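Local structure of putative uncharacterized protein ST0493 (Sulfolobus tokodaii, 2RBG) at residues T8-N13 with I38-E43; K4-L9 with S31-T36; L90-D95 with R115-D120. The protein is of unknown function, a DUF5751-family protein from a thermoacidophilic archaeon that folds as a parallel beta sheet flanked by helices. All coordinates share one frame; numbering follows the deposited sequence.

Contact 1 (T8-N13 with I38-E43); sequences TLISVN and INVFTE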
# COMPACT_ATOMS: atom_id res chain seq x y z
N THR A 8 -7.79 12.64 7.82
CA THR A 8 -7.19 11.35 8.16
C THR A 8 -8.22 10.49 8.89
O THR A 8 -8.79 10.90 9.90
CB THR A 8 -5.95 11.53 9.06
OG1 THR A 8 -4.91 12.17 8.31
CG2 THR A 8 -5.44 10.18 9.55
N LEU A 9 -8.45 9.30 8.35
CA LEU A 9 -9.40 8.36 8.94
C LEU A 9 -8.64 7.11 9.36
O LEU A 9 -7.85 6.58 8.58
CB LEU A 9 -10.48 7.98 7.92
CG LEU A 9 -11.19 9.13 7.21
CD1 LEU A 9 -12.24 8.56 6.26
CD2 LEU A 9 -11.83 10.06 8.22
N ILE A 10 -8.88 6.65 10.58
CA ILE A 10 -8.21 5.46 11.06
C ILE A 10 -9.09 4.62 11.98
O ILE A 10 -9.80 5.14 12.83
CB ILE A 10 -6.90 5.80 11.82
CG1 ILE A 10 -6.28 4.52 12.39
CG2 ILE A 10 -7.18 6.81 12.93
CD1 ILE A 10 -4.85 4.70 12.92
N SER A 11 -9.03 3.31 11.76
CA SER A 11 -9.77 2.37 12.58
C SER A 11 -8.88 1.14 12.74
O SER A 11 -8.71 0.36 11.81
CB SER A 11 -11.09 1.97 11.93
OG SER A 11 -11.84 1.14 12.80
N VAL A 12 -8.29 1.00 13.92
CA VAL A 12 -7.41 -0.13 14.22
C VAL A 12 -7.62 -0.56 15.67
O VAL A 12 -8.23 0.16 16.46
CB VAL A 12 -5.92 0.24 14.05
CG1 VAL A 12 -5.62 0.58 12.60
CG2 VAL A 12 -5.56 1.42 14.97
N ASN A 13 -7.10 -1.74 16.00
CA ASN A 13 -7.19 -2.25 17.36
C ASN A 13 -6.24 -1.40 18.19
O ASN A 13 -5.30 -0.81 17.66
CB ASN A 13 -6.76 -3.72 17.40
CG ASN A 13 -7.71 -4.63 16.64
OD1 ASN A 13 -8.90 -4.71 16.95
ND2 ASN A 13 -7.19 -5.32 15.63
N ILE A 38 -7.72 14.47 12.25
CA ILE A 38 -7.71 13.03 12.46
C ILE A 38 -8.98 12.50 13.11
O ILE A 38 -9.38 12.96 14.18
CB ILE A 38 -6.50 12.64 13.32
CG1 ILE A 38 -5.23 13.22 12.70
CG2 ILE A 38 -6.39 11.12 13.43
CD1 ILE A 38 -3.99 13.06 13.55
N ASN A 39 -9.59 11.51 12.47
CA ASN A 39 -10.81 10.90 12.97
C ASN A 39 -10.56 9.43 13.26
O ASN A 39 -10.29 8.65 12.35
CB ASN A 39 -11.92 11.07 11.93
CG ASN A 39 -12.33 12.51 11.77
OD1 ASN A 39 -13.19 13.01 12.50
ND2 ASN A 39 -11.71 13.20 10.83
N VAL A 40 -10.66 9.08 14.53
CA VAL A 40 -10.40 7.73 14.99
C VAL A 40 -11.69 7.02 15.40
O VAL A 40 -12.42 7.51 16.26
CB VAL A 40 -9.45 7.75 16.20
CG1 VAL A 40 -9.00 6.33 16.53
CG2 VAL A 40 -8.26 8.65 15.90
N PHE A 41 -11.95 5.88 14.78
CA PHE A 41 -13.14 5.10 15.09
C PHE A 41 -12.68 4.00 16.04
O PHE A 41 -12.10 3.00 15.63
CB PHE A 41 -13.71 4.55 13.78
CG PHE A 41 -14.08 5.64 12.81
CD1 PHE A 41 -15.29 6.32 12.94
CD2 PHE A 41 -13.17 6.06 11.84
CE1 PHE A 41 -15.59 7.40 12.12
CE2 PHE A 41 -13.47 7.14 11.01
CZ PHE A 41 -14.68 7.82 11.15
N THR A 42 -12.95 4.23 17.32
CA THR A 42 -12.52 3.32 18.37
C THR A 42 -13.43 3.45 19.59
O THR A 42 -14.23 4.37 19.69
CB THR A 42 -11.07 3.68 18.80
OG1 THR A 42 -10.64 2.81 19.84
CG2 THR A 42 -11.01 5.12 19.29
N GLU A 43 -13.29 2.51 20.53
CA GLU A 43 -14.08 2.53 21.75
C GLU A 43 -13.22 3.08 22.90
O GLU A 43 -13.70 3.26 24.02
CB GLU A 43 -14.56 1.12 22.10
CG GLU A 43 -15.45 0.49 21.04
CD GLU A 43 -16.68 1.32 20.73
OE1 GLU A 43 -17.39 1.70 21.69
OE2 GLU A 43 -16.94 1.59 19.54
O HOH W 1 -9.47 0.57 18.99
O HOH W 2 -9.16 2.79 15.88

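Contact 2 (K4-L9 with S31-T36); sequences KNILTL and SGSKKT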
# COMPACT_ATOMS: atom_id res chain seq x y z
N LYS A 4 -3.87 21.61 2.07
CA LYS A 4 -3.84 22.49 3.24
C LYS A 4 -4.38 21.84 4.51
O LYS A 4 -4.01 22.23 5.61
CB LYS A 4 -4.65 23.76 2.94
CG LYS A 4 -4.16 24.54 1.73
CD LYS A 4 -2.81 25.19 1.97
CE LYS A 4 -2.91 26.28 3.03
NZ LYS A 4 -1.60 26.95 3.27
N ASN A 5 -5.28 20.87 4.36
CA ASN A 5 -5.86 20.20 5.52
C ASN A 5 -6.28 18.79 5.13
O ASN A 5 -7.31 18.58 4.50
CB ASN A 5 -7.05 20.99 6.07
CG ASN A 5 -7.59 20.42 7.37
OD1 ASN A 5 -6.83 19.89 8.19
ND2 ASN A 5 -8.89 20.55 7.58
N ILE A 6 -5.46 17.82 5.54
CA ILE A 6 -5.69 16.42 5.23
C ILE A 6 -6.71 15.75 6.15
O ILE A 6 -6.62 15.85 7.37
CB ILE A 6 -4.36 15.63 5.34
CG1 ILE A 6 -3.29 16.28 4.46
CG2 ILE A 6 -4.58 14.17 4.95
CD1 ILE A 6 -3.62 16.29 2.98
N LEU A 7 -7.69 15.07 5.55
CA LEU A 7 -8.68 14.34 6.33
C LEU A 7 -8.05 12.97 6.56
O LEU A 7 -7.79 12.23 5.61
CB LEU A 7 -9.98 14.15 5.55
CG LEU A 7 -11.00 13.23 6.24
CD1 LEU A 7 -11.45 13.86 7.56
CD2 LEU A 7 -12.19 13.00 5.32
N THR A 8 -7.79 12.64 7.82
CA THR A 8 -7.19 11.35 8.16
C THR A 8 -8.22 10.49 8.89
O THR A 8 -8.79 10.90 9.90
CB THR A 8 -5.95 11.53 9.06
OG1 THR A 8 -4.91 12.17 8.31
CG2 THR A 8 -5.44 10.18 9.55
N LEU A 9 -8.45 9.30 8.35
CA LEU A 9 -9.40 8.36 8.94
C LEU A 9 -8.64 7.11 9.36
O LEU A 9 -7.85 6.58 8.58
CB LEU A 9 -10.48 7.98 7.92
CG LEU A 9 -11.19 9.13 7.21
CD1 LEU A 9 -12.24 8.56 6.26
CD2 LEU A 9 -11.83 10.06 8.22
N SER A 31 2.64 15.00 2.21
CA SER A 31 1.55 15.61 1.45
C SER A 31 1.76 17.10 1.21
O SER A 31 1.15 17.68 0.32
CB SER A 31 0.22 15.42 2.17
OG SER A 31 0.11 16.30 3.28
N GLY A 32 2.62 17.72 2.02
CA GLY A 32 2.87 19.15 1.86
C GLY A 32 2.00 19.96 2.80
O GLY A 32 2.21 21.16 2.99
N SER A 33 1.01 19.30 3.39
CA SER A 33 0.10 19.96 4.32
C SER A 33 0.76 20.06 5.68
O SER A 33 1.58 19.22 6.05
CB SER A 33 -1.21 19.18 4.44
OG SER A 33 -2.11 19.82 5.32
N LYS A 34 0.41 21.10 6.43
CA LYS A 34 0.96 21.30 7.76
C LYS A 34 -0.17 21.09 8.77
O LYS A 34 0.01 21.30 9.96
CB LYS A 34 1.52 22.72 7.90
CG LYS A 34 2.39 23.16 6.72
CD LYS A 34 3.51 22.18 6.44
CE LYS A 34 4.29 22.56 5.18
NZ LYS A 34 5.32 21.55 4.82
N LYS A 35 -1.32 20.66 8.26
CA LYS A 35 -2.50 20.43 9.09
C LYS A 35 -3.25 19.16 8.69
O LYS A 35 -3.26 18.77 7.53
CB LYS A 35 -3.48 21.60 8.96
CG LYS A 35 -2.96 22.95 9.39
CD LYS A 35 -3.98 24.03 9.06
CE LYS A 35 -3.56 25.40 9.59
NZ LYS A 35 -3.53 25.42 11.08
N THR A 36 -3.89 18.54 9.67
CA THR A 36 -4.68 17.35 9.41
C THR A 36 -5.74 17.22 10.50
O THR A 36 -5.50 17.57 11.65
CB THR A 36 -3.82 16.05 9.39
OG1 THR A 36 -4.66 14.93 9.08
CG2 THR A 36 -3.16 15.82 10.74
O HOH W 3 -1.34 23.31 5.88

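Contact 3 (L90-D95 with R115-D120); sequences LLVYCD and RNLIKD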
# COMPACT_ATOMS: atom_id res chain seq x y z
N LEU A 90 -6.90 13.10 1.45
CA LEU A 90 -7.43 12.00 2.24
C LEU A 90 -6.41 10.91 2.55
O LEU A 90 -5.68 10.47 1.66
CB LEU A 90 -8.62 11.37 1.52
CG LEU A 90 -9.25 10.12 2.15
CD1 LEU A 90 -9.90 10.49 3.47
CD2 LEU A 90 -10.27 9.53 1.20
N LEU A 91 -6.38 10.48 3.80
CA LEU A 91 -5.50 9.39 4.25
C LEU A 91 -6.40 8.38 4.96
O LEU A 91 -7.23 8.75 5.79
CB LEU A 91 -4.44 9.91 5.22
CG LEU A 91 -3.33 10.77 4.60
CD1 LEU A 91 -2.44 11.33 5.70
CD2 LEU A 91 -2.51 9.92 3.63
N VAL A 92 -6.24 7.11 4.62
CA VAL A 92 -7.06 6.05 5.20
C VAL A 92 -6.22 4.92 5.80
O VAL A 92 -5.32 4.41 5.15
CB VAL A 92 -8.01 5.44 4.13
CG1 VAL A 92 -8.77 4.27 4.72
CG2 VAL A 92 -8.97 6.51 3.63
N TYR A 93 -6.53 4.54 7.04
CA TYR A 93 -5.81 3.47 7.72
C TYR A 93 -6.72 2.52 8.48
O TYR A 93 -7.68 2.94 9.13
CB TYR A 93 -4.82 4.06 8.74
CG TYR A 93 -3.89 5.10 8.18
CD1 TYR A 93 -2.66 4.74 7.64
CD2 TYR A 93 -4.26 6.44 8.17
CE1 TYR A 93 -1.80 5.70 7.11
CE2 TYR A 93 -3.42 7.40 7.64
CZ TYR A 93 -2.19 7.03 7.11
OH TYR A 93 -1.37 8.00 6.60
N CYS A 94 -6.40 1.23 8.41
CA CYS A 94 -7.17 0.22 9.13
C CYS A 94 -6.36 -1.06 9.20
O CYS A 94 -5.33 -1.20 8.53
CB CYS A 94 -8.50 -0.07 8.42
SG CYS A 94 -8.39 -1.23 7.01
N ASP A 95 -6.80 -1.99 10.05
CA ASP A 95 -6.17 -3.30 10.13
C ASP A 95 -7.25 -4.28 9.67
O ASP A 95 -8.39 -3.88 9.44
CB ASP A 95 -5.66 -3.64 11.55
CG ASP A 95 -6.62 -3.23 12.65
OD1 ASP A 95 -7.83 -3.10 12.40
OD2 ASP A 95 -6.14 -3.06 13.79
N ARG A 115 -11.45 11.34 -4.36
CA ARG A 115 -10.58 11.55 -5.52
C ARG A 115 -9.20 12.08 -5.15
O ARG A 115 -8.29 12.08 -5.98
CB ARG A 115 -11.26 12.48 -6.52
CG ARG A 115 -12.63 11.98 -6.95
CD ARG A 115 -13.00 12.41 -8.35
NE ARG A 115 -14.34 11.95 -8.70
CZ ARG A 115 -14.84 11.95 -9.94
NH1 ARG A 115 -14.10 12.38 -10.95
NH2 ARG A 115 -16.08 11.52 -10.16
N ASN A 116 -9.04 12.53 -3.91
CA ASN A 116 -7.75 13.04 -3.47
C ASN A 116 -7.12 12.12 -2.42
O ASN A 116 -6.50 12.58 -1.47
CB ASN A 116 -7.89 14.46 -2.91
CG ASN A 116 -8.13 15.48 -4.00
OD1 ASN A 116 -9.25 15.68 -4.45
ND2 ASN A 116 -7.05 16.12 -4.45
N LEU A 117 -7.30 10.82 -2.62
CA LEU A 117 -6.74 9.81 -1.72
C LEU A 117 -5.22 9.81 -1.91
O LEU A 117 -4.72 9.51 -2.99
CB LEU A 117 -7.32 8.44 -2.06
CG LEU A 117 -6.79 7.23 -1.30
CD1 LEU A 117 -7.10 7.36 0.18
CD2 LEU A 117 -7.42 5.96 -1.87
N ILE A 118 -4.50 10.15 -0.84
CA ILE A 118 -3.04 10.21 -0.87
C ILE A 118 -2.40 8.87 -0.54
O ILE A 118 -1.44 8.45 -1.19
CB ILE A 118 -2.52 11.26 0.13
CG1 ILE A 118 -3.05 12.64 -0.25
CG2 ILE A 118 -0.99 11.26 0.15
CD1 ILE A 118 -2.74 13.71 0.77
N LYS A 119 -2.91 8.21 0.49
CA LYS A 119 -2.40 6.92 0.91
C LYS A 119 -3.51 6.14 1.57
O LYS A 119 -4.27 6.69 2.37
CB LYS A 119 -1.24 7.09 1.90
CG LYS A 119 -0.72 5.78 2.52
CD LYS A 119 -0.10 4.84 1.48
CE LYS A 119 0.38 3.53 2.11
NZ LYS A 119 1.59 3.71 2.97
N ASP A 120 -3.63 4.87 1.22
CA ASP A 120 -4.64 4.00 1.79
C ASP A 120 -3.93 2.75 2.30
O ASP A 120 -3.57 1.88 1.51
CB ASP A 120 -5.68 3.61 0.74
CG ASP A 120 -6.83 2.80 1.31
OD1 ASP A 120 -6.57 1.80 2.02
OD2 ASP A 120 -8.00 3.16 1.06

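Contact 1 (T8-N13 with I38-E43)
Thr8 to Ser11 and Ile38 to Phe41 belong to strands 6-11 and 35-41, the two parallel strands of a beta-alpha-beta unit, paired in the buried middle of the sheet. The ladder is regular. Asn39 N donates to Thr8 O at 2.8 Å, Ile10 N to Asn39 O at 3.0 Å and Phe41 N to Ile10 O at 3.0 Å. On the face of Ile10 and Val40, the two side chains run side by side with Ile10 CG2 3.7 Å from Val40 CG2; Ile10 holds CG1 anti to its backbone N (chi1 176°), and CG2 is the branch that meets the neighbour. Phe17 and Tyr20 of helix 17-31 pack over this side. On the other face, Leu9 lays CD2 alongside Asn39 CB at 3.8 Å and also meets the edge of the Phe41 ring, 4.4 Å from CE2. Asn39 OD1 is taken by Trp70 NE1. Beyond Phe41 the direct ladder stops and two waters bridge the chains: one accepts from Val12 N and donates to Phe41 O, the other accepts from Thr42 OG1 at 2.7 Å and donates to Val12 O. These are neighbouring parallel strands of a beta-alpha-beta unit, joined through helix 17-31.

Contact 2 (K4-L9 with S31-T36)
The backbones of Lys4 to Ile6 and Ser33 to Thr36 run together where two parallel strands begin, with Ile6 and Thr36 forming the single beta bridge between these segments. Ile6 N donates to Lys35 O at 3.1 Å, nearly straight at its hydrogen but tilted 32° from the carbonyl plane. The same oxygen takes a second hydrogen from Ser33 OG at 2.7 Å, this one in the carbonyl plane on a lone pair, so a side chain and a main-chain amide share one acceptor. With OG1 anti to the backbone N (chi1 -178°), the Thr36 hydroxyl donates to Ile6 O at 2.8 Å from above the carbonyl plane, in addition to the backbone bonding between Ile6 and Thr37. Thr36 OG1 in turn accepts from Thr8 OG1 at 2.9 Å, making a short relay from hydroxyl to hydroxyl to carbonyl on the face of the sheet that carries Ile6, Thr8 and Thr36. Asn5 brings OD1 to 3.5 Å from Thr36 CA, while its ND2 is hydrogen-bonded to Glu86 O. Ile6 carries the apolar side: CG1 sits 3.6 Å from Ser33 CB and also touches Ser31 OG, and Leu91 of the adjacent strand 89-94 and Ile118 of strand 117-121 beyond it also touch Ile6. At the solvent side a water links Lys4 O to Lys34 N. Helix 17-31 ends just before this: Gly32 leaves the helical conformation with a positive phi of 95°, and Ser31 OG accepts from Ser33 N at 3.1 Å in an ST turn, while bonding back to Val28 O as well. The chain thus turns off the helix and, after a short loop, enters strand 35-41, the return step of a beta-alpha-beta crossover.

Contact 3 (L90-D95 with R115-D120)
Ile118 N donates to Leu90 O at 2.8 Å, the shortest hydrogen bond between the segments. Just before it, Leu90 N reaches Asn116 O at 3.0 Å in a bent hydrogen bond, from above the plane of that carbonyl. Further on, Val92 N donates to Lys119 O at 3.0 Å. Between these bonds the register slips by one: Leu90 pairs with Leu117, but Leu91 pairs with Lys119. Ile118 is the extra residue, its psi of -44° far from the extended values of its neighbours, and Lys119 N is buried by the contact with no partner in the model. This is a beta bulge in a parallel pair, set into strand 117-121, the outermost strand on this side of the chain's five-stranded sheet, next to strand 89-94. Leu91 fits its side chain to the bulge, with CD2 3.7 Å from Ile118 CB and 3.6 Å from Lys119 CB. On the opposite face, Leu117 CD1 lies 4.0 Å from Leu90 CD2 and equally 4.0 Å from Val92 CG2; the Val92 side chain crosses that of Leu117 at about a right angle. Val92 also runs beside Asp120, whose OD2 is 3.8 Å from Val92 CB and forms a salt bridge with Arg123. Met102 and Val106 of helix 99-107 pack on Val92 from this face, while Val28 of helix 17-31 packs on Leu91. A disulfide from Cys94 to Cys122 ties the strands together beyond the paired residues. Lys119 leads its chain away from strand 89-94, bent at chi2 (64°), and its NZ hydrogen-bonds to Asn73 O and forms a salt bridge with Asp76, both of the second subunit.

Contacts 1 and 2 join the same two strands, 6-11 and 35-41, at successive places with centres about 15 Å apart. Contact 1 is wholly buried and is built from a regular backbone ladder with aliphatic and aromatic packing; contact 2, at the partly buried start of the strands, relies much more on serine and threonine hydroxyls. Contact 3 lies on the other side of strand 6-11, where strand 89-94 pairs with that central strand through Leu7 O to Leu91 N and Leu9 O to Tyr93 N. It too is buried, but its register is broken by a bulge, it holds one cysteine of the disulfide, and it alone of the three touches the second subunit.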